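Local coordinates for malonyl CoA-acyl carrier protein transacylase (Mycobacterium tuberculosis, PDB 2QC3) that transfers the malonyl group from malonyl-CoA to the holo acyl carrier protein, supplying malonyl-ACP for fatty acid biosynthesis, at residues A210-S224 / V231-S243. Numbering follows the deposited sequence.
Sequences AANIATADPTATLLS and VTSAAAAMDTLVS
Leu222 and Val231, both buried, form the tight inner part of this contact. Val231 N donates to Leu222 O at 2.8 Å, with a C=O...N angle of 178°, and water 2 bridges Leu222 N and Val231 O, so both backbone polar groups of each residue are engaged. A chi1 of 180° sends the leucine side chain across Val231, Leu222 CD2 lying 3.8 Å from Val231 CG2; Leu222 also touches Tyr99 of helix 94-101. Farther along, Thr215 and Met238 reach toward each other, the closest atoms being Thr215 CG2 and Met238 CG (3.6 Å). Bent at chi2 and chi3, the methionine brings CE to within 4.0 Å of Ala210 CB, which also touches Val242 CG2. Helix 234-243 is thereby packed against the end of helix 203-211.

On the outer side Asp217 and Thr232 are exposed. Asp217 OD2 holds Ala234 N firmly (2.8 Å), met on the anti side and 20° out of the carboxylate plane; looser is water 1, donating weakly to both Asp217 OD1 and Thr232 O. Ser233 is the N-cap: its OG accepts from Ala236 N (3.1 Å).

Leu222 lies on the outermost strand of the parallel sheet, and its bond to Val231 joins the lead-in to helix 234-243 to that edge; neighbouring strand 86-90 precedes Ser92, probably the nucleophile. A carboxylate and a serine hydroxyl take up two N-H groups of the helix's first turn, and the aspartate's negative charge probably interacts favourably with the helix dipole.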
# COMPACT_ATOMS: atom_id res chain seq x y z
N ALA A 210 -6.20 -6.95 -14.41
CA ALA A 210 -6.31 -7.98 -13.38
C ALA A 210 -6.94 -9.28 -13.89
O ALA A 210 -6.47 -10.37 -13.56
CB ALA A 210 -7.11 -7.45 -12.19
N ALA A 211 -7.98 -9.17 -14.71
CA ALA A 211 -8.68 -10.35 -15.24
C ALA A 211 -7.85 -11.22 -16.18
O ALA A 211 -8.22 -12.36 -16.46
CB ALA A 211 -9.97 -9.91 -15.93
N ASN A 212 -6.73 -10.69 -16.66
CA ASN A 212 -5.86 -11.43 -17.57
C ASN A 212 -4.62 -12.02 -16.90
O ASN A 212 -3.85 -12.75 -17.53
CB ASN A 212 -5.41 -10.51 -18.71
CG ASN A 212 -6.48 -10.35 -19.78
OD1 ASN A 212 -6.69 -11.26 -20.59
ND2 ASN A 212 -7.16 -9.22 -19.77
N ILE A 213 -4.43 -11.70 -15.63
CA ILE A 213 -3.28 -12.21 -14.88
C ILE A 213 -3.56 -13.59 -14.30
O ILE A 213 -4.68 -13.86 -13.86
CB ILE A 213 -2.93 -11.25 -13.72
CG1 ILE A 213 -2.49 -9.90 -14.27
CG2 ILE A 213 -1.85 -11.85 -12.84
CD1 ILE A 213 -2.34 -8.82 -13.21
N ALA A 214 -2.55 -14.45 -14.30
CA ALA A 214 -2.69 -15.79 -13.73
C ALA A 214 -2.66 -15.66 -12.21
O ALA A 214 -1.78 -15.01 -11.65
CB ALA A 214 -1.55 -16.70 -14.21
N THR A 215 -3.62 -16.28 -11.54
CA THR A 215 -3.69 -16.20 -10.09
C THR A 215 -3.74 -17.57 -9.41
O THR A 215 -3.87 -18.60 -10.07
CB THR A 215 -4.94 -15.42 -9.64
OG1 THR A 215 -6.12 -16.11 -10.06
CG2 THR A 215 -4.94 -14.01 -10.25
N ALA A 216 -3.64 -17.56 -8.09
CA ALA A 216 -3.68 -18.78 -7.30
C ALA A 216 -4.25 -18.42 -5.93
O ALA A 216 -4.18 -17.26 -5.51
CB ALA A 216 -2.29 -19.36 -7.15
N ASP A 217 -4.84 -19.40 -5.25
CA ASP A 217 -5.39 -19.15 -3.93
C ASP A 217 -4.22 -18.75 -3.05
O ASP A 217 -3.12 -19.26 -3.22
CB ASP A 217 -6.07 -20.41 -3.39
CG ASP A 217 -7.44 -20.65 -4.02
OD1 ASP A 217 -7.99 -21.77 -3.86
OD2 ASP A 217 -7.96 -19.72 -4.66
N PRO A 218 -4.43 -17.82 -2.11
CA PRO A 218 -3.33 -17.39 -1.24
C PRO A 218 -2.72 -18.53 -0.43
O PRO A 218 -3.43 -19.41 0.06
CB PRO A 218 -3.98 -16.32 -0.37
CG PRO A 218 -5.42 -16.72 -0.33
CD PRO A 218 -5.68 -17.13 -1.76
N THR A 219 -1.40 -18.51 -0.31
CA THR A 219 -0.68 -19.53 0.44
C THR A 219 -0.60 -19.13 1.91
O THR A 219 -0.08 -19.88 2.74
CB THR A 219 0.75 -19.72 -0.10
OG1 THR A 219 1.51 -18.51 0.09
CG2 THR A 219 0.72 -20.06 -1.58
N ALA A 220 -1.10 -17.94 2.23
CA ALA A 220 -1.08 -17.46 3.60
C ALA A 220 -2.32 -16.62 3.87
O ALA A 220 -3.02 -16.24 2.94
CB ALA A 220 0.17 -16.63 3.84
N THR A 221 -2.59 -16.36 5.14
CA THR A 221 -3.74 -15.54 5.51
C THR A 221 -3.48 -14.15 4.91
O THR A 221 -2.51 -13.47 5.27
CB THR A 221 -3.87 -15.40 7.04
OG1 THR A 221 -3.90 -16.71 7.62
CG2 THR A 221 -5.14 -14.65 7.40
N LEU A 222 -4.34 -13.75 3.99
CA LEU A 222 -4.20 -12.47 3.31
C LEU A 222 -5.39 -11.57 3.63
O LEU A 222 -6.53 -11.89 3.30
CB LEU A 222 -4.11 -12.69 1.79
CG LEU A 222 -3.97 -11.50 0.84
CD1 LEU A 222 -2.63 -10.78 1.06
CD2 LEU A 222 -4.05 -12.00 -0.58
N LEU A 223 -5.11 -10.45 4.30
CA LEU A 223 -6.15 -9.50 4.67
C LEU A 223 -6.40 -8.49 3.55
O LEU A 223 -5.54 -8.30 2.68
CB LEU A 223 -5.76 -8.75 5.94
CG LEU A 223 -5.49 -9.63 7.16
CD1 LEU A 223 -5.24 -8.75 8.38
CD2 LEU A 223 -6.68 -10.55 7.39
N SER A 224 -7.56 -7.86 3.58
CA SER A 224 -7.93 -6.87 2.58
C SER A 224 -8.30 -5.53 3.22
O SER A 224 -8.93 -5.49 4.28
CB SER A 224 -9.12 -7.38 1.75
OG SER A 224 -9.57 -6.38 0.85
N VAL A 231 -9.13 -12.71 2.47
CA VAL A 231 -9.68 -13.12 1.19
C VAL A 231 -9.04 -14.49 1.02
O VAL A 231 -7.82 -14.62 0.94
CB VAL A 231 -9.26 -12.19 0.03
CG1 VAL A 231 -10.12 -10.93 0.06
CG2 VAL A 231 -7.78 -11.82 0.16
N THR A 232 -9.88 -15.52 0.99
CA THR A 232 -9.43 -16.90 0.92
C THR A 232 -9.30 -17.55 -0.45
O THR A 232 -8.76 -18.66 -0.56
CB THR A 232 -10.35 -17.77 1.78
OG1 THR A 232 -11.69 -17.69 1.27
CG2 THR A 232 -10.34 -17.27 3.22
N SER A 233 -9.80 -16.90 -1.50
CA SER A 233 -9.71 -17.47 -2.83
C SER A 233 -9.13 -16.46 -3.81
O SER A 233 -9.27 -15.25 -3.63
CB SER A 233 -11.08 -17.92 -3.34
OG SER A 233 -11.92 -16.80 -3.61
N ALA A 234 -8.47 -16.96 -4.85
CA ALA A 234 -7.87 -16.11 -5.87
C ALA A 234 -8.90 -15.13 -6.40
O ALA A 234 -8.65 -13.92 -6.47
CB ALA A 234 -7.33 -16.97 -7.01
N ALA A 235 -10.06 -15.65 -6.78
CA ALA A 235 -11.13 -14.82 -7.34
C ALA A 235 -11.60 -13.76 -6.36
O ALA A 235 -11.74 -12.59 -6.73
CB ALA A 235 -12.31 -15.70 -7.76
N ALA A 236 -11.84 -14.15 -5.12
CA ALA A 236 -12.30 -13.20 -4.11
C ALA A 236 -11.25 -12.11 -3.92
O ALA A 236 -11.57 -10.93 -3.88
CB ALA A 236 -12.58 -13.91 -2.79
N ALA A 237 -10.00 -12.52 -3.80
CA ALA A 237 -8.91 -11.57 -3.61
C ALA A 237 -8.80 -10.58 -4.77
O ALA A 237 -8.72 -9.37 -4.56
CB ALA A 237 -7.59 -12.31 -3.45
N MET A 238 -8.81 -11.08 -6.00
CA MET A 238 -8.68 -10.18 -7.15
C MET A 238 -9.87 -9.25 -7.33
O MET A 238 -9.69 -8.07 -7.60
CB MET A 238 -8.44 -10.99 -8.44
CG MET A 238 -7.15 -11.79 -8.41
SD MET A 238 -5.70 -10.80 -7.94
CE MET A 238 -5.41 -9.88 -9.48
N ASP A 239 -11.08 -9.78 -7.16
CA ASP A 239 -12.28 -8.96 -7.28
C ASP A 239 -12.24 -7.84 -6.25
O ASP A 239 -12.60 -6.70 -6.53
CB ASP A 239 -13.55 -9.80 -7.07
CG ASP A 239 -13.82 -10.74 -8.23
OD1 ASP A 239 -13.24 -10.54 -9.32
OD2 ASP A 239 -14.64 -11.67 -8.07
N THR A 240 -11.81 -8.17 -5.04
CA THR A 240 -11.72 -7.19 -3.98
C THR A 240 -10.64 -6.15 -4.28
O THR A 240 -10.82 -4.96 -4.02
CB THR A 240 -11.44 -7.87 -2.63
OG1 THR A 240 -12.55 -8.70 -2.29
CG2 THR A 240 -11.23 -6.84 -1.53
N LEU A 241 -9.52 -6.62 -4.82
CA LEU A 241 -8.41 -5.72 -5.18
C LEU A 241 -8.87 -4.69 -6.21
O LEU A 241 -8.59 -3.50 -6.07
CB LEU A 241 -7.23 -6.53 -5.74
CG LEU A 241 -6.07 -5.73 -6.36
CD1 LEU A 241 -5.47 -4.80 -5.33
CD2 LEU A 241 -5.02 -6.68 -6.89
N VAL A 242 -9.58 -5.14 -7.23
CA VAL A 242 -10.06 -4.23 -8.27
C VAL A 242 -11.02 -3.22 -7.66
O VAL A 242 -10.89 -2.01 -7.87
CB VAL A 242 -10.78 -5.01 -9.39
CG1 VAL A 242 -11.33 -4.04 -10.43
CG2 VAL A 242 -9.81 -5.98 -10.04
N SER A 243 -11.96 -3.72 -6.88
CA SER A 243 -12.95 -2.87 -6.23
C SER A 243 -12.33 -1.84 -5.28
O SER A 243 -12.83 -0.72 -5.17
CB SER A 243 -13.96 -3.75 -5.49
OG SER A 243 -14.96 -2.96 -4.89
O HOH W 1 -10.26 -21.50 -1.42
O HOH W 2 -6.40 -15.46 3.23